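Local coordinates for 5-formyltetrahydrofolate cyclo-ligase family protein (Bacillus anthracis, PDB 2JCB) that probably catalyses the ATP-dependent cyclisation of 5-formyltetrahydrofolate to 5,10-methenyltetrahydrofolate in folate metabolism, at residues A[41-46]-A[163-168]; A[55-60]-A[68-73]; A[83-88]-A[103-108]. All coordinates share one frame; numbering follows the deposited sequence.

Contact 1: residues A[41-46]-A[163-168]; sequences FSLYEQ and LSLAYS
Ser42 O, one residue before the Leu43 that packs on Leu163 and Leu165, is gripped by two donors arriving from opposite faces of its carbonyl plane. One is the backbone N of Glu45, at 3.0 Å from Ser42 O. The other is the side-chain amide of Gln46, whose NE2 lies 3.0 Å from Ser42 O with a nearly straight N-H...O angle of 166°. The oxygen sits almost in the Gln46 amide plane, yet NE2 stands well above the carbonyl plane of Ser42. Three successive torsions of Gln46, each within ten degrees of -60°, coil its side chain back toward the helix backbone, while Gln46 itself occupies the N-cap position, just before helix 47-51. Its OE1 is bonded to Lys186, on the strand next to 161-165, so a glutamine suits a place that needs a donor and an acceptor.

The contact itself is wholly aliphatic. Leu43 forks over the sheet: CD1 rests 3.8 Å from Leu163 CD2, and CD2 lies 4.2 Å from Leu165 CD1. CG of Leu163 is wedged between its backbone N and carbonyl carbon (chi1 70°), a less common choice for leucine, and both of its methyls come near Leu43 CD1. Leu165 also meets Ile39 of the same helix and Ile188 of the neighbouring strand. Helix 29-44, with helix 68-76 beside it, thus packs on the Rossmann-like sheet. Three buried leucines with branched, flexible ends give directionless adhesion, while the polar bonds around Ser42 O and Gln46 stay beside the apolar seam.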
ATOM      1  N   PHE A  41      13.721   5.981  -2.937  1.00 28.15           N
ATOM      2  CA  PHE A  41      15.068   5.755  -3.488  1.00 30.45           C
ATOM      3  C   PHE A  41      15.420   4.281  -3.139  1.00 29.45           C
ATOM      4  O   PHE A  41      15.948   3.558  -4.000  1.00 29.68           O
ATOM      5  CB  PHE A  41      16.063   6.749  -2.868  1.00 30.93           C
ATOM      6  CG  PHE A  41      17.497   6.469  -3.192  1.00 34.78           C
ATOM      7  CD1 PHE A  41      18.098   7.112  -4.255  1.00 37.39           C
ATOM      8  CD2 PHE A  41      18.248   5.571  -2.423  1.00 37.56           C
ATOM      9  CE1 PHE A  41      19.431   6.872  -4.590  1.00 37.75           C
ATOM     10  CE2 PHE A  41      19.593   5.337  -2.735  1.00 39.31           C
ATOM     11  CZ  PHE A  41      20.169   5.981  -3.819  1.00 38.61           C
ATOM     12  N   SER A  42      15.109   3.832  -1.934  1.00 29.28           N
ATOM     13  CA  SER A  42      15.459   2.468  -1.491  1.00 27.90           C
ATOM     14  C   SER A  42      14.619   1.430  -2.272  1.00 28.89           C
ATOM     15  O   SER A  42      15.145   0.410  -2.746  1.00 27.64           O
ATOM     16  CB  SER A  42      15.203   2.351  -0.007  1.00 30.18           C
ATOM     17  OG  SER A  42      15.488   1.030   0.500  1.00 34.37           O
ATOM     18  N   LEU A  43      13.332   1.734  -2.455  1.00 28.61           N
ATOM     19  CA  LEU A  43      12.469   0.893  -3.346  1.00 28.56           C
ATOM     20  C   LEU A  43      13.108   0.602  -4.706  1.00 28.59           C
ATOM     21  O   LEU A  43      13.117  -0.566  -5.127  1.00 28.45           O
ATOM     22  CB  LEU A  43      11.097   1.573  -3.618  1.00 29.98           C
ATOM     23  CG  LEU A  43      10.250   0.871  -4.740  1.00 29.72           C
ATOM     24  CD1 LEU A  43       9.836  -0.515  -4.237  1.00 32.53           C
ATOM     25  CD2 LEU A  43       8.956   1.734  -4.929  1.00 30.21           C
ATOM     26  N   TYR A  44      13.626   1.629  -5.403  1.00 28.68           N
ATOM     27  CA  TYR A  44      14.098   1.455  -6.763  1.00 28.89           C
ATOM     28  C   TYR A  44      15.372   0.607  -6.797  1.00 29.94           C
ATOM     29  O   TYR A  44      15.758   0.157  -7.842  1.00 32.04           O
ATOM     30  CB  TYR A  44      14.405   2.792  -7.391  1.00 28.76           C
ATOM     31  CG  TYR A  44      13.256   3.790  -7.396  1.00 26.28           C
ATOM     32  CD1 TYR A  44      11.922   3.354  -7.370  1.00 27.44           C
ATOM     33  CD2 TYR A  44      13.526   5.165  -7.343  1.00 27.86           C
ATOM     34  CE1 TYR A  44      10.853   4.285  -7.343  1.00 30.33           C
ATOM     35  CE2 TYR A  44      12.480   6.124  -7.333  1.00 31.72           C
ATOM     36  CZ  TYR A  44      11.146   5.672  -7.333  1.00 31.74           C
ATOM     37  OH  TYR A  44      10.097   6.602  -7.307  1.00 30.22           O
ATOM     38  N   GLU A  45      16.032   0.439  -5.655  1.00 28.99           N
ATOM     39  CA  GLU A  45      17.219  -0.441  -5.584  1.00 29.14           C
ATOM     40  C   GLU A  45      16.872  -1.922  -5.393  1.00 28.62           C
ATOM     41  O   GLU A  45      17.771  -2.763  -5.487  1.00 27.89           O
ATOM     42  CB  GLU A  45      18.129  -0.001  -4.448  1.00 29.65           C
ATOM     43  CG  GLU A  45      18.776   1.356  -4.696  1.00 31.70           C
ATOM     44  CD  GLU A  45      19.947   1.596  -3.764  1.00 38.50           C
ATOM     45  OE1 GLU A  45      20.026   0.901  -2.714  1.00 41.52           O
ATOM     46  OE2 GLU A  45      20.790   2.461  -4.072  1.00 37.05           O
ATOM     47  N   GLN A  46      15.604  -2.219  -5.090  1.00 27.61           N
ATOM     48  CA  GLN A  46      15.162  -3.572  -4.735  1.00 27.65           C
ATOM     49  C   GLN A  46      15.090  -4.432  -5.999  1.00 28.55           C
ATOM     50  O   GLN A  46      14.643  -3.968  -7.105  1.00 29.10           O
ATOM     51  CB  GLN A  46      13.808  -3.597  -3.947  1.00 27.73           C
ATOM     52  CG  GLN A  46      13.815  -2.758  -2.615  1.00 27.64           C
ATOM     53  CD  GLN A  46      14.955  -3.117  -1.720  1.00 28.62           C
ATOM     54  OE1 GLN A  46      15.127  -4.273  -1.346  1.00 32.22           O
ATOM     55  NE2 GLN A  46      15.788  -2.128  -1.383  1.00 29.57           N
ATOM     56  N   LEU A 163       5.236  -5.857  -1.149  1.00 30.38           N
ATOM     57  CA  LEU A 163       6.032  -5.045  -0.245  1.00 29.73           C
ATOM     58  C   LEU A 163       5.222  -3.861   0.147  1.00 29.61           C
ATOM     59  O   LEU A 163       4.339  -3.454  -0.562  1.00 30.27           O
ATOM     60  CB  LEU A 163       7.405  -4.624  -0.832  1.00 31.61           C
ATOM     61  CG  LEU A 163       7.530  -3.626  -1.946  1.00 32.24           C
ATOM     62  CD1 LEU A 163       7.399  -2.104  -1.403  1.00 29.92           C
ATOM     63  CD2 LEU A 163       8.872  -3.862  -2.680  1.00 31.53           C
ATOM     64  N   SER A 164       5.561  -3.308   1.305  1.00 28.59           N
ATOM     65  CA  SER A 164       4.940  -2.083   1.801  1.00 30.23           C
ATOM     66  C   SER A 164       6.001  -1.058   2.043  1.00 29.20           C
ATOM     67  O   SER A 164       7.156  -1.399   2.328  1.00 30.19           O
ATOM     68  CB  SER A 164       4.131  -2.328   3.059  1.00 28.45           C
ATOM     69  OG  SER A 164       2.999  -3.160   2.830  1.00 29.17           O
ATOM     70  N   LEU A 165       5.621   0.204   1.828  1.00 28.63           N
ATOM     71  CA  LEU A 165       6.445   1.377   2.117  1.00 29.83           C
ATOM     72  C   LEU A 165       5.923   2.020   3.401  1.00 30.26           C
ATOM     73  O   LEU A 165       4.713   2.216   3.518  1.00 31.15           O
ATOM     74  CB  LEU A 165       6.358   2.350   0.930  1.00 29.58           C
ATOM     75  CG  LEU A 165       6.624   1.727  -0.440  1.00 32.02           C
ATOM     76  CD1 LEU A 165       6.401   2.680  -1.669  1.00 33.49           C
ATOM     77  CD2 LEU A 165       8.060   1.180  -0.473  1.00 30.87           C
ATOM     78  N   ALA A 166       6.799   2.378   4.358  1.00 28.90           N
ATOM     79  CA  ALA A 166       6.372   2.887   5.629  1.00 28.65           C
ATOM     80  C   ALA A 166       7.397   3.808   6.239  1.00 29.10           C
ATOM     81  O   ALA A 166       8.582   3.569   6.114  1.00 28.64           O
ATOM     82  CB  ALA A 166       6.053   1.753   6.564  1.00 28.34           C
ATOM     83  N   TYR A 167       6.934   4.857   6.912  1.00 27.95           N
ATOM     84  CA  TYR A 167       7.824   5.620   7.756  1.00 28.02           C
ATOM     85  C   TYR A 167       8.118   4.707   8.963  1.00 27.45           C
ATOM     86  O   TYR A 167       7.289   3.861   9.372  1.00 27.37           O
ATOM     87  CB  TYR A 167       7.113   6.867   8.276  1.00 29.71           C
ATOM     88  CG  TYR A 167       6.546   7.722   7.193  1.00 26.30           C
ATOM     89  CD1 TYR A 167       7.400   8.465   6.372  1.00 29.66           C
ATOM     90  CD2 TYR A 167       5.150   7.886   7.032  1.00 27.32           C
ATOM     91  CE1 TYR A 167       6.894   9.283   5.392  1.00 31.07           C
ATOM     92  CE2 TYR A 167       4.628   8.745   6.039  1.00 30.44           C
ATOM     93  CZ  TYR A 167       5.524   9.434   5.224  1.00 30.66           C
ATOM     94  OH  TYR A 167       5.143  10.300   4.185  1.00 29.47           O
ATOM     95  N   SER A 168       9.315   4.853   9.512  1.00 29.30           N
ATOM     96  CA  SER A 168       9.703   4.003  10.625  1.00 29.38           C
ATOM     97  C   SER A 168       8.759   4.072  11.842  1.00 29.64           C
ATOM     98  O   SER A 168       8.608   3.077  12.549  1.00 30.35           O
ATOM     99  CB  SER A 168      11.182   4.211  10.997  1.00 30.47           C
ATOM    100  OG  SER A 168      11.366   5.458  11.570  1.00 32.43           O
TER

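Contact 2: residues A[55-60]-A[68-73]; sequences IGITLS and YPIIEK
This is mainly apolar packing of a helix against the chain that leaves the preceding strand, within the beta-alpha-beta unit formed by strand 54-56, helix 68-76 and strand 80-87. Ile57, Leu59 and Ser60, beyond the end of the strand, meet Tyr68, Ile70 and Ile71 on the first turns of the helix.

Ile57 works with both branches. Because CG1 stands anti to the backbone N (chi1 -169°), its CD1 reaches out to the flank of Ile70, 3.7 Å from CG2. The shorter branch, CG2, lies equally far from Ile71 CG1. Two residues on, Leu59 crosses Ile71 at about a right angle, and the pair is tight: Leu59 CD2 is 3.4 Å from Ile71 CD1, closer than methyls usually sit. The same CD2 also approaches the Tyr68 ring obliquely, 3.8 Å from CZ, while Leu59 CB lies 3.6 Å from Tyr68 OH. Branched aliphatic residues suit this seam, the isoleucines buried and Leu59 nearer its border, since one side chain can fill two directions at once.

At its outer end the seam becomes polar. Ser60 O lies in the plane of the Tyr68 ring, at its edge, 3.6 Å from CE1. Water 1 lies near that plane too, giving a hydrogen to Ser60 O at 2.8 Å and bonding Tyr68 OH. Just before the helix, Thr67 OG1 is bonded to both Thr58 O and Ser60 N, which ties the two ends of the connection together.

Tyrosine fits the border because its ring can pack on leucine while its hydroxyl meets water; the contact therefore passes from close hydrocarbon packing to a hydrated rim, where the water satisfies a carbonyl that the phenol does not bond directly.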
ATOM      1  N   ILE A  55       3.412  -3.535 -12.026  1.00 28.18           N
ATOM      2  CA  ILE A  55       3.394  -3.208 -10.642  1.00 28.16           C
ATOM      3  C   ILE A  55       1.985  -2.690 -10.301  1.00 29.23           C
ATOM      4  O   ILE A  55       1.464  -1.849 -11.035  1.00 30.96           O
ATOM      5  CB  ILE A  55       4.461  -2.162 -10.297  1.00 29.37           C
ATOM      6  CG1 ILE A  55       5.865  -2.765 -10.553  1.00 31.66           C
ATOM      7  CG2 ILE A  55       4.264  -1.803  -8.853  1.00 31.83           C
ATOM      8  CD1 ILE A  55       6.965  -1.823 -10.533  1.00 37.96           C
ATOM      9  N   GLY A  56       1.470  -3.152  -9.165  1.00 28.96           N
ATOM     10  CA  GLY A  56       0.170  -2.744  -8.563  1.00 27.42           C
ATOM     11  C   GLY A  56       0.520  -1.763  -7.429  1.00 29.25           C
ATOM     12  O   GLY A  56       1.419  -2.034  -6.599  1.00 29.10           O
ATOM     13  N   ILE A  57      -0.188  -0.628  -7.390  1.00 29.31           N
ATOM     14  CA  ILE A  57       0.118   0.398  -6.374  1.00 30.15           C
ATOM     15  C   ILE A  57      -1.157   1.204  -6.102  1.00 29.05           C
ATOM     16  O   ILE A  57      -2.105   1.145  -6.877  1.00 29.82           O
ATOM     17  CB  ILE A  57       1.234   1.347  -6.874  1.00 29.71           C
ATOM     18  CG1 ILE A  57       1.788   2.270  -5.780  1.00 30.24           C
ATOM     19  CG2 ILE A  57       0.861   2.073  -8.266  1.00 31.45           C
ATOM     20  CD1 ILE A  57       3.145   2.840  -6.156  1.00 31.12           C
ATOM     21  N   THR A  58      -1.141   1.917  -4.992  1.00 30.54           N
ATOM     22  CA  THR A  58      -2.284   2.830  -4.624  1.00 30.67           C
ATOM     23  C   THR A  58      -1.839   4.283  -4.860  1.00 29.87           C
ATOM     24  O   THR A  58      -0.636   4.580  -5.012  1.00 32.29           O
ATOM     25  CB  THR A  58      -2.785   2.646  -3.190  1.00 31.29           C
ATOM     26  OG1 THR A  58      -1.740   2.981  -2.264  1.00 34.30           O
ATOM     27  CG2 THR A  58      -3.308   1.222  -3.029  1.00 34.08           C
ATOM     28  N   LEU A  59      -2.817   5.194  -4.955  1.00 29.15           N
ATOM     29  CA  LEU A  59      -2.543   6.611  -5.089  1.00 29.84           C
ATOM     30  C   LEU A  59      -2.577   7.171  -3.662  1.00 29.32           C
ATOM     31  O   LEU A  59      -3.592   7.098  -2.977  1.00 31.17           O
ATOM     32  CB  LEU A  59      -3.633   7.283  -5.956  1.00 30.85           C
ATOM     33  CG  LEU A  59      -3.605   6.655  -7.371  1.00 34.83           C
ATOM     34  CD1 LEU A  59      -4.936   6.677  -8.082  1.00 40.17           C
ATOM     35  CD2 LEU A  59      -2.487   7.223  -8.187  1.00 37.45           C
ATOM     36  N   SER A  60      -1.451   7.661  -3.194  1.00 30.12           N
ATOM     37  CA  SER A  60      -1.348   8.074  -1.803  1.00 28.52           C
ATOM     38  C   SER A  60      -2.181   9.352  -1.506  1.00 30.74           C
ATOM     39  O   SER A  60      -2.388  10.205  -2.375  1.00 28.61           O
ATOM     40  CB  SER A  60       0.112   8.328  -1.473  1.00 30.36           C
ATOM     41  OG  SER A  60       0.682   9.159  -2.440  1.00 31.69           O
ATOM     42  N   TYR A  68       3.017   8.964  -5.968  1.00 29.19           N
ATOM     43  CA  TYR A  68       2.982   9.572  -7.291  1.00 29.09           C
ATOM     44  C   TYR A  68       4.311   9.488  -8.039  1.00 28.96           C
ATOM     45  O   TYR A  68       4.325   9.081  -9.216  1.00 28.60           O
ATOM     46  CB  TYR A  68       2.382  11.009  -7.257  1.00 29.56           C
ATOM     47  CG  TYR A  68       0.867  10.939  -7.133  1.00 30.96           C
ATOM     48  CD1 TYR A  68       0.253  10.756  -5.874  1.00 31.51           C
ATOM     49  CD2 TYR A  68       0.054  11.001  -8.288  1.00 34.26           C
ATOM     50  CE1 TYR A  68      -1.185  10.670  -5.763  1.00 31.04           C
ATOM     51  CE2 TYR A  68      -1.361  10.915  -8.205  1.00 31.88           C
ATOM     52  CZ  TYR A  68      -1.960  10.764  -6.939  1.00 32.93           C
ATOM     53  OH  TYR A  68      -3.345  10.706  -6.881  1.00 34.11           O
ATOM     54  N   PRO A  69       5.431   9.845  -7.370  1.00 29.55           N
ATOM     55  CA  PRO A  69       6.724   9.691  -8.029  1.00 30.32           C
ATOM     56  C   PRO A  69       7.016   8.248  -8.455  1.00 29.63           C
ATOM     57  O   PRO A  69       7.684   8.058  -9.471  1.00 30.77           O
ATOM     58  CB  PRO A  69       7.724  10.165  -6.988  1.00 29.11           C
ATOM     59  CG  PRO A  69       6.961  11.067  -6.086  1.00 31.83           C
ATOM     60  CD  PRO A  69       5.570  10.475  -6.055  1.00 28.40           C
ATOM     61  N   ILE A  70       6.450   7.278  -7.753  1.00 29.88           N
ATOM     62  CA  ILE A  70       6.708   5.866  -8.052  1.00 29.21           C
ATOM     63  C   ILE A  70       6.043   5.509  -9.356  1.00 29.14           C
ATOM     64  O   ILE A  70       6.629   4.874 -10.204  1.00 29.85           O
ATOM     65  CB  ILE A  70       6.190   4.900  -6.960  1.00 30.10           C
ATOM     66  CG1 ILE A  70       6.804   5.284  -5.580  1.00 29.01           C
ATOM     67  CG2 ILE A  70       6.545   3.444  -7.389  1.00 28.93           C
ATOM     68  CD1 ILE A  70       6.148   4.557  -4.333  1.00 28.77           C
ATOM     69  N   ILE A  71       4.781   5.892  -9.497  1.00 29.92           N
ATOM     70  CA  ILE A  71       4.093   5.679 -10.772  1.00 29.63           C
ATOM     71  C   ILE A  71       4.845   6.323 -11.957  1.00 28.85           C
ATOM     72  O   ILE A  71       5.008   5.720 -13.034  1.00 29.77           O
ATOM     73  CB  ILE A  71       2.635   6.190 -10.681  1.00 29.33           C
ATOM     74  CG1 ILE A  71       1.888   5.334  -9.655  1.00 27.57           C
ATOM     75  CG2 ILE A  71       1.984   6.117 -12.100  1.00 28.88           C
ATOM     76  CD1 ILE A  71       0.562   5.987  -9.191  1.00 28.95           C
ATOM     77  N   GLU A  72       5.326   7.547 -11.781  1.00 28.82           N
ATOM     78  CA  GLU A  72       6.076   8.215 -12.820  1.00 30.17           C
ATOM     79  C   GLU A  72       7.359   7.479 -13.250  1.00 30.81           C
ATOM     80  O   GLU A  72       7.644   7.368 -14.453  1.00 32.04           O
ATOM     81  CB  GLU A  72       6.350   9.630 -12.353  1.00 31.42           C
ATOM     82  CG  GLU A  72       5.022  10.429 -12.250  1.00 31.62           C
ATOM     83  CD  GLU A  72       5.261  11.826 -11.818  1.00 39.75           C
ATOM     84  OE1 GLU A  72       5.920  12.015 -10.765  1.00 43.99           O
ATOM     85  OE2 GLU A  72       4.814  12.737 -12.546  1.00 42.59           O
ATOM     86  N   LYS A  73       8.064   6.948 -12.245  1.00 32.54           N
ATOM     87  CA  LYS A  73       9.310   6.178 -12.453  1.00 32.58           C
ATOM     88  C   LYS A  73       8.986   4.888 -13.192  1.00 31.71           C
ATOM     89  O   LYS A  73       9.657   4.539 -14.136  1.00 31.65           O
ATOM     90  CB  LYS A  73       9.920   5.813 -11.082  1.00 32.28           C
ATOM     91  CG  LYS A  73      11.347   5.187 -11.111  1.00 34.49           C
ATOM     92  CD  LYS A  73      12.360   6.158 -11.590  1.00 36.46           C
ATOM     93  CE  LYS A  73      13.752   5.787 -11.113  1.00 35.36           C
ATOM     94  NZ  LYS A  73      14.624   6.985 -11.365  1.00 43.30           N
TER
HETATM   95  O   HOH W   1      -4.479  10.486  -4.288  1.00 28.01           O

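Contact 3: residues A[83-88]-A[103-108]; sequences VPKCNK and QLETVY
Val83 and Leu104 make the drier, apolar end of this contact, and Lys85 with Glu105 and Val107 the watery one. On the dry side Val83 CG2 lies 4.2 Å from Leu104 CD2, a modest touch made more substantial by neighbours: Val83 also packs on Ile98 and Pro114, and Leu104 on Leu59. Valine suits the strand and leucine the reach across to it. Val83, Lys85 and their partners, with Pro114, join the two-stranded sheet of 104-108 and 111-114 to strand 80-87 of the main sheet.

Farther along, the side chains span the gap instead of filling it. Lys85 runs out nearly straight through chi3 and then turns at chi4 (65°), which carries NZ to within 3.9 Å of Val107 CG1. Lys85 NZ comes only to 4.4 Å from Glu105 OE2, beyond a salt bridge. Two waters bridge them. Water 2 accepts from Lys85 NZ at 2.9 Å and donates to Glu105 OE2 at 2.5 Å, short enough that its exact length is doubtful; water 3 repeats the link more loosely. Glu113, on strand 111-114 beside 104-108, makes a long and weak ion pair with Lys85.

A long lysine and a glutamate can face each other here without discarding their hydration. The attraction is probably softened by the intervening waters, leaving the direct touches to Val83 with Leu104 and to the lysine end against Val107, while the charges meet through water.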
ATOM      1  N   VAL A  83      -3.690   0.248 -10.741  1.00 28.94           N
ATOM      2  CA  VAL A  83      -4.182   0.862  -9.493  1.00 27.57           C
ATOM      3  C   VAL A  83      -5.618   0.342  -9.212  1.00 28.23           C
ATOM      4  O   VAL A  83      -6.335  -0.007 -10.168  1.00 28.45           O
ATOM      5  CB  VAL A  83      -4.201   2.400  -9.657  1.00 28.97           C
ATOM      6  CG1 VAL A  83      -2.754   2.928  -9.752  1.00 29.80           C
ATOM      7  CG2 VAL A  83      -4.928   2.801 -10.989  1.00 26.04           C
ATOM      8  N   PRO A  84      -6.000   0.251  -7.930  1.00 27.40           N
ATOM      9  CA  PRO A  84      -7.278  -0.415  -7.654  1.00 28.49           C
ATOM     10  C   PRO A  84      -8.511   0.478  -7.735  1.00 28.38           C
ATOM     11  O   PRO A  84      -8.488   1.635  -7.337  1.00 27.22           O
ATOM     12  CB  PRO A  84      -7.109  -0.911  -6.212  1.00 29.62           C
ATOM     13  CG  PRO A  84      -6.169   0.074  -5.591  1.00 28.17           C
ATOM     14  CD  PRO A  84      -5.298   0.635  -6.677  1.00 28.28           C
ATOM     15  N   LYS A  85      -9.592  -0.127  -8.213  1.00 29.08           N
ATOM     16  CA  LYS A  85     -10.939   0.392  -8.023  1.00 31.22           C
ATOM     17  C   LYS A  85     -11.633  -0.536  -7.014  1.00 31.53           C
ATOM     18  O   LYS A  85     -11.804  -1.737  -7.263  1.00 32.19           O
ATOM     19  CB  LYS A  85     -11.712   0.461  -9.348  1.00 30.73           C
ATOM     20  CG  LYS A  85     -13.146   1.011  -9.161  1.00 31.46           C
ATOM     21  CD  LYS A  85     -13.791   1.478 -10.458  1.00 33.09           C
ATOM     22  CE  LYS A  85     -15.226   2.044 -10.213  1.00 32.60           C
ATOM     23  NZ  LYS A  85     -15.294   3.313  -9.372  1.00 35.53           N
ATOM     24  N   CYS A  86     -12.079   0.037  -5.906  1.00 34.25           N
ATOM     25  CA  CYS A  86     -12.705  -0.747  -4.856  1.00 35.62           C
ATOM     26  C   CYS A  86     -14.193  -0.862  -5.064  1.00 35.54           C
ATOM     27  O   CYS A  86     -14.871   0.107  -5.432  1.00 35.64           O
ATOM     28  CB  CYS A  86     -12.414  -0.150  -3.477  1.00 36.30           C
ATOM     29  SG  CYS A  86     -10.688  -0.123  -3.058  1.00 43.82           S
ATOM     30  N   ASN A  87     -14.696  -2.068  -4.882  1.00 35.10           N
ATOM     31  CA  ASN A  87     -16.129  -2.268  -4.835  1.00 36.15           C
ATOM     32  C   ASN A  87     -16.515  -2.417  -3.356  1.00 36.80           C
ATOM     33  O   ASN A  87     -16.177  -3.402  -2.694  1.00 36.24           O
ATOM     34  CB  ASN A  87     -16.531  -3.469  -5.700  1.00 36.13           C
ATOM     35  CG  ASN A  87     -18.036  -3.730  -5.694  1.00 36.74           C
ATOM     36  OD1 ASN A  87     -18.745  -3.361  -4.756  1.00 38.69           O
ATOM     37  ND2 ASN A  87     -18.523  -4.406  -6.729  1.00 38.09           N
ATOM     38  N   LYS A  88     -17.196  -1.406  -2.838  1.00 37.66           N
ATOM     39  CA  LYS A  88     -17.528  -1.356  -1.422  1.00 39.63           C
ATOM     40  C   LYS A  88     -18.523  -2.437  -1.003  1.00 39.54           C
ATOM     41  O   LYS A  88     -18.504  -2.884   0.147  1.00 40.07           O
ATOM     42  CB  LYS A  88     -18.016   0.045  -1.050  1.00 40.53           C
ATOM     43  CG  LYS A  88     -16.987   1.130  -1.437  1.00 44.09           C
ATOM     44  CD  LYS A  88     -17.230   2.467  -0.727  1.00 49.33           C
ATOM     45  CE  LYS A  88     -16.796   2.404   0.737  1.00 49.65           C
ATOM     46  NZ  LYS A  88     -17.848   1.750   1.599  1.00 50.78           N
ATOM     47  N   GLN A 103      -6.626   9.119 -16.623  1.00 28.26           N
ATOM     48  CA  GLN A 103      -7.462   7.934 -16.559  1.00 27.92           C
ATOM     49  C   GLN A 103      -8.003   7.746 -15.129  1.00 27.23           C
ATOM     50  O   GLN A 103      -8.639   6.735 -14.827  1.00 27.80           O
ATOM     51  CB  GLN A 103      -6.654   6.718 -16.977  1.00 27.39           C
ATOM     52  CG  GLN A 103      -6.497   6.613 -18.479  1.00 26.89           C
ATOM     53  CD  GLN A 103      -5.475   5.587 -18.866  1.00 29.13           C
ATOM     54  OE1 GLN A 103      -4.296   5.789 -18.657  1.00 28.46           O
ATOM     55  NE2 GLN A 103      -5.921   4.474 -19.452  1.00 30.37           N
ATOM     56  N   LEU A 104      -7.717   8.704 -14.245  1.00 28.56           N
ATOM     57  CA  LEU A 104      -8.241   8.650 -12.867  1.00 27.83           C
ATOM     58  C   LEU A 104      -9.413   9.616 -12.711  1.00 29.40           C
ATOM     59  O   LEU A 104      -9.462  10.650 -13.379  1.00 28.43           O
ATOM     60  CB  LEU A 104      -7.174   9.086 -11.871  1.00 29.17           C
ATOM     61  CG  LEU A 104      -5.902   8.239 -11.859  1.00 27.19           C
ATOM     62  CD1 LEU A 104      -4.975   8.820 -10.832  1.00 31.63           C
ATOM     63  CD2 LEU A 104      -6.277   6.785 -11.499  1.00 29.54           C
ATOM     64  N   GLU A 105     -10.326   9.276 -11.807  1.00 30.29           N
ATOM     65  CA  GLU A 105     -11.380  10.205 -11.384  1.00 32.20           C
ATOM     66  C   GLU A 105     -11.447  10.240  -9.851  1.00 33.82           C
ATOM     67  O   GLU A 105     -10.953   9.342  -9.187  1.00 32.14           O
ATOM     68  CB  GLU A 105     -12.731   9.801 -11.957  1.00 32.36           C
ATOM     69  CG  GLU A 105     -13.124   8.369 -11.624  1.00 31.47           C
ATOM     70  CD  GLU A 105     -14.449   7.955 -12.220  1.00 34.10           C
ATOM     71  OE1 GLU A 105     -15.178   8.828 -12.760  1.00 37.00           O
ATOM     72  OE2 GLU A 105     -14.760   6.749 -12.124  1.00 34.91           O
ATOM     73  N   THR A 106     -12.075  11.279  -9.311  1.00 36.77           N
ATOM     74  CA  THR A 106     -12.256  11.363  -7.874  1.00 40.27           C
ATOM     75  C   THR A 106     -13.611  10.774  -7.547  1.00 42.24           C
ATOM     76  O   THR A 106     -14.651  11.308  -7.960  1.00 42.53           O
ATOM     77  CB  THR A 106     -12.164  12.809  -7.331  1.00 41.26           C
ATOM     78  OG1 THR A 106     -11.135  13.542  -8.023  1.00 42.11           O
ATOM     79  CG2 THR A 106     -11.860  12.792  -5.806  1.00 41.01           C
ATOM     80  N   VAL A 107     -13.579   9.667  -6.810  1.00 45.14           N
ATOM     81  CA  VAL A 107     -14.781   8.936  -6.407  1.00 47.55           C
ATOM     82  C   VAL A 107     -15.229   9.334  -4.993  1.00 49.82           C
ATOM     83  O   VAL A 107     -16.119   8.699  -4.424  1.00 50.63           O
ATOM     84  CB  VAL A 107     -14.574   7.402  -6.482  1.00 47.72           C
ATOM     85  CG1 VAL A 107     -14.548   6.907  -7.945  1.00 47.29           C
ATOM     86  CG2 VAL A 107     -13.311   6.992  -5.719  1.00 46.90           C
ATOM     87  N   TYR A 108     -14.587  10.364  -4.434  1.00 51.87           N
ATOM     88  CA  TYR A 108     -15.099  11.146  -3.283  1.00 54.04           C
ATOM     89  C   TYR A 108     -14.018  11.870  -2.476  1.00 54.79           C
ATOM     90  O   TYR A 108     -13.054  11.246  -2.004  1.00 54.99           O
ATOM     91  CB  TYR A 108     -16.078  10.361  -2.371  1.00 54.55           C
ATOM     92  CG  TYR A 108     -15.519   9.417  -1.295  1.00 55.51           C
ATOM     93  CD1 TYR A 108     -14.957   9.919  -0.114  1.00 56.06           C
ATOM     94  CD2 TYR A 108     -15.647   8.027  -1.419  1.00 56.59           C
ATOM     95  CE1 TYR A 108     -14.480   9.062   0.900  1.00 57.37           C
ATOM     96  CE2 TYR A 108     -15.180   7.155  -0.406  1.00 57.99           C
ATOM     97  CZ  TYR A 108     -14.599   7.684   0.755  1.00 57.15           C
ATOM     98  OH  TYR A 108     -14.141   6.850   1.766  1.00 56.44           O
TER
HETATM   99  O   HOH W   2     -13.433   5.048 -10.842  1.00 35.73           O
HETATM  100  O   HOH W   3     -17.061   4.664 -11.667  1.00 56.71           O

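In the fold
Contact 1 is the most buried of the three, contact 2 runs from core to rim, and contact 3 ends in water. Contacts 1 and 2 share a helical layer over the main sheet and touch directly: Leu165 CD1 and Ile70 CD1 join their apolar seams, and Tyr44 lies against helix 68-76. Contact 2 also meets contact 3, where strands 54-56 and 80-87 are neighbours and Leu59 packs on Leu104. Contacts 1 and 3 lie on opposite sides of the chain's centre, their nearest atoms about 12 Å apart. Chemistry follows place: leucines alone, then isoleucines and a leucine with a water-bridged tyrosine, then a small apolar touch beside charges separated by water.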